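Local coordinates for MaoC family protein (Mycobacterium tuberculosis H37Rv, PDB 3KHP) that probably dehydrates (3R)-hydroxyacyl thioesters as a MaoC-family hydratase, and may also act as a dehydrogenase, at residues A[244-249]-A[275-280]; A[255-260]-A[304-309]; A[46-51]-A[200-205]. All blocks are in the same frame, centred on the assembly; numbering follows the deposited sequence.

Contact 1 (A[244-249]-A[275-280]); sequences AELGGG and IWRTEP
Arg277 reaches from its strand to the last helical turn before Gly248 and holds Glu245 by a single carboxylate oxygen, an instructive case of two donors sharing one acceptor. NH2 of Arg277 lies 2.8 Å and NH1 2.9 Å from OE2 of Glu245. OE2 lies in the fork between the two nitrogens, near the guanidinium plane, and because both donors share it each bond is bent (143° at the hydrogen on NH2). The carboxylate and guanidinium planes are turned 70° apart: NH1 arrives on the anti lone pair of OE2, whereas NH2 meets it from above the carboxylate plane. A bend in the glutamate chain at chi2 (61°) presents the oxygen, and the arginine, extended from CG to NE, runs roughly perpendicular to the glutamate chain. Two conformers of Arg277 were modelled, so this double grip describes one of them. Further support is slight: a water that donates to O of Leu246 at 2.8 Å makes a weak bond, 3.5 Å long, with NH2 of Arg277.

Packing contacts accompany the ion pair. CD2 of Leu246 lies over one face of the guanidinium, displaced toward its rim, with NE of Arg277 nearest at 3.7 Å. The other methyl of this leucine, CD1, packs 4.1 Å from CG2 of Ile275. That isoleucine's longer branch ends in CD1, 3.9 Å from CG of Glu245, and covers the aliphatic root of the acid.

The contact fastens the C-terminal end of helix 231-245, the helix wrapped by the sheet of this MaoC-like hot-dog unit, to strand 271-279. Glu245 also touches Ala188 and Ile190 of strand 188-192, while Leu246 packs on Ala283, Val306 and Tyr308 of the two strands following 271-279.

Contact 2 (A[255-260]-A[304-309]); sequences TSIAAR and GAVEYV
A classic beta bulge sets Thr255 and Ser256 together opposite Glu307 in an antiparallel pair of strands within the hot-dog sheet. The two strand axes run 178° apart, and the extra residue is absorbed at one carbonyl: O of Glu307 accepts from Thr255 N at 2.9 Å and from Ser256 N at 3.3 Å. Both donors come to the same face of the carbonyl plane. The return bond, Glu307 N to Ser256 O, is 3.0 Å long, and beyond it the ladder becomes regular, with Ala258 and Ala305 as the next hydrogen-bonded pair. Between these lies the non-hydrogen-bonded pair Ile257 and Val306, with side chains on the face opposite that of Ser256, Ala258, Ala305 and Glu307; CG1 of the isoleucine stands 4.4 Å from CG1 of the valine.

The side chain of Glu307 shows how a serine can lie alongside a longer neighbour. CB, CG and CD in turn pass 3.1 Å from OG of Ser256, tight along the carbon part of the chain. Glu307 places CG beside its own backbone N (chi1 -65°) and then runs extended, while the serine hydroxyl is lodged between backbone N and carbonyl carbon (chi1 63°), leaning over the glutamate. At the tip, OE2 of Glu307 comes within 3.3 Å of Ser256 OG, but the angle is too poor for a hydrogen bond. The stronger tie of the carboxylate lies elsewhere: OE1 forms a salt bridge with Arg107 of strand 103-108, which flanks strand 254-261, and has a long, weak ion pair with Arg282.

Ser256 OG instead meets a water 2.7 Å away, and the same water gives a weak bond to O of Ala305 at 2.8 Å.

Contact 3 (A[46-51]-A[200-205]); sequences LLYAIG and LIYRLS
Gly51 and Tyr202 bring the end of helix 42-51 against helix 198-202, their CA atoms 4.0 Å apart, and at the end of the following 3-10 segment Ser205 faces Tyr48. With no side chain on Gly51 to intervene, its carbonyl O lies 3.6 Å from CB of Tyr202, at the edge of the tyrosine ring. The side chains of Tyr48 and Tyr202 extend alongside one another in a common direction, each with CG anti to its N (chi1 171° and -179°). CE1 of Tyr48 approaches CE1 of Tyr202 to 3.9 Å. A water joins the hydroxyls, 2.7 Å from Tyr48 OH and 2.8 Å from Tyr202 OH. Tyr48 OH is also hydrogen-bonded to Thr76.

In this double hot-dog protein the contact links the two halves of the chain, and Tyr202 to Ser205 open the hydratase 2 signature sequence of the family. The second subunit adds to it: its Arg43 bonds to O of Leu204, and its Glu64 forms a salt bridge with Arg203.

OG of Ser205 sits 3.4 Å from CA of Tyr48, and a second water lies 2.7 Å from OG of Ser205, within bonding distance of the carbonyls of Leu47 and Ile201. Beside this polar patch Leu47 divides its methyls, CD1 packing 3.8 Å from CG2 of Ile201 and CD2 against CB of Leu204.

In the fold
Contacts 1 and 2 adjoin, with centres about 10 Å apart, and their segments alternate along the chain. Leu246 joins them, its O 3.2 Å from CD1 of Tyr308 and its CD1 4.1 Å from CG1 of Val306, so the end of the helix in contact 1 rests on a strand that contact 2 pairs. Contact 3 closes earlier in the chain and stands apart, its centre about 25 Å from that of contact 1 and 22 Å from that of contact 2; the nearest atoms are about 12 and 8 Å away. It alone lies at the start of the hydratase 2 motif, which in relatives carries the catalytic residues, and it alone meets the second subunit.

Contact 1 (A[244-249]-A[275-280])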
loop_
_atom_site.group_PDB
_atom_site.type_symbol
_atom_site.label_atom_id
_atom_site.label_comp_id
_atom_site.label_asym_id
_atom_site.label_seq_id
_atom_site.Cartn_x
_atom_site.Cartn_y
_atom_site.Cartn_z
ATOM N N ALA A 244 12.459 3.220 16.729
ATOM C CA ALA A 244 11.823 3.586 17.982
ATOM C C ALA A 244 12.777 3.434 19.180
ATOM O O ALA A 244 12.969 4.374 19.961
ATOM C CB ALA A 244 10.526 2.762 18.211
ATOM N N GLU A 245 13.339 2.253 19.335
ATOM C CA GLU A 245 14.080 1.925 20.546
ATOM C C GLU A 245 15.449 2.609 20.656
ATOM O O GLU A 245 15.805 3.044 21.733
ATOM C CB GLU A 245 14.313 0.425 20.636
ATOM C CG GLU A 245 15.302 0.044 21.759
ATOM C CD GLU A 245 14.801 0.452 23.146
ATOM O OE1 GLU A 245 13.588 0.624 23.311
ATOM O OE2 GLU A 245 15.608 0.576 24.076
ATOM N N LEU A 246 16.206 2.620 19.553
ATOM C CA LEU A 246 17.587 3.117 19.481
ATOM C C LEU A 246 17.687 4.477 18.847
ATOM O O LEU A 246 18.588 5.227 19.157
ATOM C CB LEU A 246 18.464 2.178 18.618
ATOM C CG LEU A 246 18.616 0.715 19.067
ATOM C CD1 LEU A 246 19.360 -0.129 18.005
ATOM C CD2 LEU A 246 19.296 0.650 20.455
ATOM N N GLY A 247 16.792 4.787 17.918
ATOM C CA GLY A 247 16.853 6.072 17.242
ATOM C C GLY A 247 15.960 7.156 17.845
ATOM O O GLY A 247 15.889 8.252 17.337
ATOM N N GLY A 248 15.239 6.810 18.894
ATOM C CA GLY A 248 14.417 7.768 19.590
ATOM C C GLY A 248 13.267 8.196 18.727
ATOM O O GLY A 248 12.763 9.300 18.877
ATOM N N GLY A 249 12.863 7.318 17.817
ATOM C CA GLY A 249 11.788 7.593 16.880
ATOM C C GLY A 249 12.215 8.528 15.791
ATOM O O GLY A 249 11.388 9.002 15.042
ATOM N N ILE A 275 16.900 -6.704 21.160
ATOM C CA ILE A 275 17.985 -5.803 20.888
ATOM C C ILE A 275 18.960 -5.815 22.074
ATOM O O ILE A 275 18.545 -5.988 23.222
ATOM C CB ILE A 275 17.449 -4.388 20.668
ATOM C CG1 ILE A 275 16.378 -4.379 19.552
ATOM C CG2 ILE A 275 18.593 -3.427 20.352
ATOM C CD1 ILE A 275 15.653 -3.036 19.394
ATOM N N TRP A 276 20.247 -5.635 21.776
ATOM C CA TRP A 276 21.293 -5.542 22.782
ATOM C C TRP A 276 22.145 -4.370 22.420
ATOM O O TRP A 276 22.748 -4.378 21.327
ATOM C CB TRP A 276 22.206 -6.778 22.762
ATOM C CG TRP A 276 21.619 -8.036 23.265
ATOM C CD1 TRP A 276 21.779 -8.567 24.505
ATOM C CD2 TRP A 276 20.804 -8.953 22.540
ATOM N NE1 TRP A 276 21.098 -9.759 24.606
ATOM C CE2 TRP A 276 20.489 -10.014 23.410
ATOM C CE3 TRP A 276 20.302 -8.984 21.243
ATOM C CZ2 TRP A 276 19.697 -11.078 23.021
ATOM C CZ3 TRP A 276 19.524 -10.054 20.864
ATOM C CH2 TRP A 276 19.231 -11.080 21.741
ATOM N N ARG A 277 22.209 -3.368 23.302
ATOM C CA ARG A 277 23.149 -2.260 23.134
ATOM C C ARG A 277 24.548 -2.762 23.471
ATOM O O ARG A 277 24.784 -3.315 24.538
ATOM C CB ARG A 277 22.778 -1.071 24.028
ATOM C CG ARG A 277 21.544 -0.333 23.552
ATOM C CD ARG A 277 21.136 0.752 24.519
ATOM N NE ARG A 277 20.063 1.581 23.976
ATOM C CZ ARG A 277 18.770 1.335 24.149
ATOM N NH1 ARG A 277 18.371 0.280 24.855
ATOM N NH2 ARG A 277 17.871 2.151 23.619
ATOM N N THR A 278 25.473 -2.596 22.558
ATOM C CA THR A 278 26.792 -3.162 22.774
ATOM C C THR A 278 27.854 -2.109 23.034
ATOM O O THR A 278 28.729 -2.317 23.821
ATOM C CB THR A 278 27.226 -4.072 21.577
ATOM O OG1 THR A 278 27.294 -3.292 20.388
ATOM C CG2 THR A 278 26.259 -5.213 21.397
ATOM N N GLU A 279 27.766 -0.972 22.386
ATOM C CA GLU A 279 28.871 -0.039 22.381
ATOM C C GLU A 279 28.258 1.258 21.925
ATOM O O GLU A 279 27.424 1.250 21.034
ATOM C CB GLU A 279 29.914 -0.541 21.378
ATOM C CG GLU A 279 31.070 0.413 21.033
ATOM C CD GLU A 279 31.911 -0.117 19.878
ATOM O OE1 GLU A 279 32.167 -1.342 19.849
ATOM O OE2 GLU A 279 32.305 0.677 19.000
ATOM N N PRO A 280 28.659 2.384 22.522
ATOM C CA PRO A 280 27.965 3.577 22.074
ATOM C C PRO A 280 27.787 3.561 20.560
ATOM O O PRO A 280 28.735 3.324 19.812
ATOM C CB PRO A 280 28.885 4.723 22.524
ATOM C CG PRO A 280 29.682 4.157 23.673
ATOM C CD PRO A 280 29.835 2.683 23.365
HETATM O O HOH W 1 18.990 4.919 21.863
#

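Contact 2 (A[255-260]-A[304-309])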
loop_
_atom_site.group_PDB
_atom_site.type_symbol
_atom_site.label_atom_id
_atom_site.label_comp_id
_atom_site.label_asym_id
_atom_site.label_seq_id
_atom_site.Cartn_x
_atom_site.Cartn_y
_atom_site.Cartn_z
ATOM N N THR A 255 21.815 4.760 11.172
ATOM C CA THR A 255 22.826 4.887 10.117
ATOM C C THR A 255 22.917 3.621 9.238
ATOM O O THR A 255 22.882 3.710 8.001
ATOM C CB THR A 255 24.184 5.195 10.751
ATOM O OG1 THR A 255 24.080 6.449 11.433
ATOM C CG2 THR A 255 25.276 5.328 9.677
ATOM N N SER A 256 23.037 2.459 9.864
ATOM C CA SER A 256 23.113 1.213 9.110
ATOM C C SER A 256 22.295 0.131 9.800
ATOM O O SER A 256 22.210 0.139 11.010
ATOM C CB SER A 256 24.576 0.737 8.998
ATOM O OG SER A 256 25.112 0.435 10.301
ATOM N N ILE A 257 21.787 -0.817 9.016
ATOM C CA ILE A 257 21.108 -2.022 9.510
ATOM C C ILE A 257 21.444 -3.214 8.600
ATOM O O ILE A 257 21.333 -3.112 7.394
ATOM C CB ILE A 257 19.574 -1.890 9.431
ATOM C CG1 ILE A 257 19.078 -0.638 10.165
ATOM C CG2 ILE A 257 18.880 -3.162 9.953
ATOM C CD1 ILE A 257 17.624 -0.235 9.775
ATOM N N ALA A 258 21.784 -4.347 9.189
ATOM C CA ALA A 258 22.096 -5.546 8.454
ATOM C C ALA A 258 21.463 -6.695 9.163
ATOM O O ALA A 258 21.457 -6.736 10.412
ATOM C CB ALA A 258 23.698 -5.791 8.363
ATOM N N ALA A 259 20.946 -7.649 8.394
ATOM C CA ALA A 259 20.443 -8.865 8.991
ATOM C C ALA A 259 20.423 -10.027 7.995
ATOM O O ALA A 259 20.402 -9.813 6.788
ATOM C CB ALA A 259 19.063 -8.638 9.577
ATOM N N ARG A 260 20.407 -11.229 8.547
ATOM C CA ARG A 260 20.303 -12.474 7.802
ATOM C C ARG A 260 18.894 -13.073 7.889
ATOM O O ARG A 260 18.359 -13.200 8.967
ATOM C CB ARG A 260 21.312 -13.482 8.347
ATOM C CG ARG A 260 21.406 -14.785 7.533
ATOM C CD ARG A 260 22.758 -15.498 7.766
ATOM N NE ARG A 260 22.979 -15.831 9.165
ATOM C CZ ARG A 260 22.550 -16.936 9.782
ATOM N NH1 ARG A 260 21.840 -17.850 9.142
ATOM N NH2 ARG A 260 22.842 -17.131 11.061
ATOM N N GLY A 304 21.608 -9.585 13.405
ATOM C CA GLY A 304 21.293 -8.174 13.213
ATOM C C GLY A 304 22.351 -7.281 13.808
ATOM O O GLY A 304 22.827 -7.543 14.898
ATOM N N ALA A 305 22.702 -6.221 13.086
ATOM C CA ALA A 305 23.728 -5.275 13.495
ATOM C C ALA A 305 23.237 -3.894 13.136
ATOM O O ALA A 305 22.700 -3.694 12.042
ATOM C CB ALA A 305 25.057 -5.582 12.763
ATOM N N VAL A 306 23.391 -2.946 14.046
ATOM C CA VAL A 306 22.832 -1.630 13.856
ATOM C C VAL A 306 23.856 -0.612 14.261
ATOM O O VAL A 306 24.497 -0.752 15.289
ATOM C CB VAL A 306 21.591 -1.345 14.775
ATOM C CG1 VAL A 306 20.780 -0.205 14.210
ATOM C CG2 VAL A 306 20.745 -2.516 14.953
ATOM N N GLU A 307 23.975 0.430 13.473
ATOM C CA GLU A 307 24.733 1.602 13.867
ATOM C C GLU A 307 23.740 2.750 13.955
ATOM O O GLU A 307 22.842 2.877 13.118
ATOM C CB GLU A 307 25.844 1.915 12.866
ATOM C CG GLU A 307 26.907 0.827 12.806
ATOM C CD GLU A 307 27.873 0.980 11.659
ATOM O OE1 GLU A 307 28.191 2.114 11.259
ATOM O OE2 GLU A 307 28.310 -0.061 11.137
ATOM N N TYR A 308 23.888 3.554 14.998
ATOM C CA TYR A 308 22.955 4.653 15.252
ATOM C C TYR A 308 23.626 5.812 16.012
ATOM O O TYR A 308 24.657 5.634 16.673
ATOM C CB TYR A 308 21.725 4.129 15.996
ATOM C CG TYR A 308 21.996 3.706 17.405
ATOM C CD1 TYR A 308 21.683 4.555 18.469
ATOM C CD2 TYR A 308 22.562 2.479 17.701
ATOM C CE1 TYR A 308 21.914 4.192 19.770
ATOM C CE2 TYR A 308 22.809 2.109 19.017
ATOM C CZ TYR A 308 22.479 2.988 20.049
ATOM O OH TYR A 308 22.677 2.659 21.385
ATOM N N VAL A 309 23.047 7.000 15.849
ATOM C CA VAL A 309 23.505 8.199 16.519
ATOM C C VAL A 309 22.724 8.353 17.807
ATOM O O VAL A 309 21.482 8.364 17.770
ATOM C CB VAL A 309 23.225 9.433 15.679
ATOM C CG1 VAL A 309 23.464 10.687 16.510
ATOM C CG2 VAL A 309 24.080 9.432 14.420
HETATM O O HOH W 2 24.600 -2.155 10.688
#

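Contact 3 (A[46-51]-A[200-205])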
loop_
_atom_site.group_PDB
_atom_site.type_symbol
_atom_site.label_atom_id
_atom_site.label_comp_id
_atom_site.label_asym_id
_atom_site.label_seq_id
_atom_site.Cartn_x
_atom_site.Cartn_y
_atom_site.Cartn_z
ATOM N N LEU A 46 5.054 7.174 2.025
ATOM C CA LEU A 46 3.915 6.913 2.874
ATOM C C LEU A 46 3.434 5.467 2.675
ATOM O O LEU A 46 3.263 4.726 3.644
ATOM C CB LEU A 46 2.769 7.895 2.552
ATOM C CG LEU A 46 3.021 9.369 2.934
ATOM C CD1 LEU A 46 2.027 10.270 2.259
ATOM C CD2 LEU A 46 3.076 9.585 4.461
ATOM N N LEU A 47 3.226 5.076 1.416
ATOM C CA LEU A 47 2.752 3.725 1.116
ATOM C C LEU A 47 3.687 2.647 1.645
ATOM O O LEU A 47 3.228 1.575 2.085
ATOM C CB LEU A 47 2.570 3.552 -0.403
ATOM C CG LEU A 47 1.976 2.221 -0.849
ATOM C CD1 LEU A 47 0.740 1.857 -0.061
ATOM C CD2 LEU A 47 1.655 2.237 -2.363
ATOM N N TYR A 48 4.989 2.928 1.588
ATOM C CA TYR A 48 6.020 1.986 2.059
ATOM C C TYR A 48 5.873 1.865 3.562
ATOM O O TYR A 48 5.860 0.760 4.093
ATOM C CB TYR A 48 7.439 2.472 1.692
ATOM C CG TYR A 48 8.534 1.647 2.344
ATOM C CD1 TYR A 48 8.978 0.464 1.765
ATOM C CD2 TYR A 48 9.119 2.038 3.520
ATOM C CE1 TYR A 48 9.918 -0.337 2.387
ATOM C CE2 TYR A 48 10.092 1.244 4.132
ATOM C CZ TYR A 48 10.501 0.079 3.540
ATOM O OH TYR A 48 11.468 -0.689 4.110
ATOM N N ALA A 49 5.822 3.001 4.254
ATOM C CA ALA A 49 5.630 2.997 5.705
ATOM C C ALA A 49 4.433 2.109 6.113
ATOM O O ALA A 49 4.555 1.291 6.992
ATOM C CB ALA A 49 5.425 4.437 6.246
ATOM N N ILE A 50 3.270 2.302 5.502
ATOM C CA ILE A 50 2.093 1.484 5.852
ATOM C C ILE A 50 2.400 0.042 5.482
ATOM O O ILE A 50 2.067 -0.844 6.212
ATOM C CB ILE A 50 0.834 1.968 5.133
ATOM C CG1 ILE A 50 0.403 3.337 5.678
ATOM C CG2 ILE A 50 -0.306 0.972 5.276
ATOM C CD1 ILE A 50 -0.492 4.150 4.658
ATOM N N GLY A 51 3.111 -0.151 4.363
ATOM C CA GLY A 51 3.580 -1.453 3.931
ATOM C C GLY A 51 4.332 -2.215 4.995
ATOM O O GLY A 51 4.148 -3.418 5.128
ATOM N N LEU A 200 -0.293 -7.691 0.736
ATOM C CA LEU A 200 -1.059 -7.021 -0.306
ATOM C C LEU A 200 -0.810 -5.544 -0.381
ATOM O O LEU A 200 -0.911 -4.980 -1.474
ATOM C CB LEU A 200 -2.577 -7.271 -0.182
ATOM C CG LEU A 200 -3.119 -8.708 -0.193
ATOM C CD1 LEU A 200 -4.595 -8.758 -0.036
ATOM C CD2 LEU A 200 -2.692 -9.496 -1.386
ATOM N N ILE A 201 -0.481 -4.881 0.734
ATOM C CA ILE A 201 -0.095 -3.470 0.631
ATOM C C ILE A 201 1.413 -3.381 0.392
ATOM O O ILE A 201 1.893 -2.511 -0.341
ATOM C CB ILE A 201 -0.368 -2.632 1.849
ATOM C CG1 ILE A 201 -1.299 -3.311 2.861
ATOM C CG2 ILE A 201 -0.875 -1.256 1.410
ATOM C CD1 ILE A 201 -2.718 -4.127 2.332
ATOM N N TYR A 202 2.169 -4.223 1.075
ATOM C CA TYR A 202 3.625 -4.138 0.951
ATOM C C TYR A 202 4.116 -4.333 -0.512
ATOM O O TYR A 202 5.077 -3.661 -0.955
ATOM C CB TYR A 202 4.374 -5.096 1.905
ATOM C CG TYR A 202 5.841 -4.901 1.703
ATOM C CD1 TYR A 202 6.504 -3.824 2.294
ATOM C CD2 TYR A 202 6.551 -5.699 0.831
ATOM C CE1 TYR A 202 7.819 -3.605 2.074
ATOM C CE2 TYR A 202 7.879 -5.476 0.594
ATOM C CZ TYR A 202 8.505 -4.417 1.212
ATOM O OH TYR A 202 9.826 -4.147 0.970
ATOM N N ARG A 203 3.401 -5.162 -1.269
ATOM C CA ARG A 203 3.737 -5.463 -2.671
ATOM C C ARG A 203 3.543 -4.272 -3.594
ATOM O O ARG A 203 4.025 -4.280 -4.753
ATOM C CB ARG A 203 2.939 -6.714 -3.173
ATOM C CG ARG A 203 1.438 -6.573 -3.312
ATOM C CD ARG A 203 0.710 -7.926 -3.432
ATOM N NE ARG A 203 1.111 -8.633 -4.641
ATOM C CZ ARG A 203 0.707 -8.320 -5.877
ATOM N NH1 ARG A 203 -0.121 -7.321 -6.087
ATOM N NH2 ARG A 203 1.177 -9.001 -6.925
ATOM N N LEU A 204 2.841 -3.243 -3.109
ATOM C CA LEU A 204 2.639 -2.065 -3.909
ATOM C C LEU A 204 3.790 -1.098 -3.710
ATOM O O LEU A 204 3.785 -0.018 -4.258
ATOM C CB LEU A 204 1.298 -1.419 -3.611
ATOM C CG LEU A 204 0.092 -2.334 -3.837
ATOM C CD1 LEU A 204 -1.231 -1.565 -3.611
ATOM C CD2 LEU A 204 0.117 -2.963 -5.247
ATOM N N SER A 205 4.814 -1.497 -2.965
ATOM C CA SER A 205 6.093 -0.798 -3.083
ATOM C C SER A 205 6.993 -1.460 -4.165
ATOM O O SER A 205 8.145 -1.057 -4.322
ATOM C CB SER A 205 6.817 -0.710 -1.724
ATOM O OG SER A 205 6.086 0.110 -0.816
HETATM O O HOH W 3 3.930 -0.766 0.508
HETATM O O HOH W 4 11.488 -3.157 3.045
#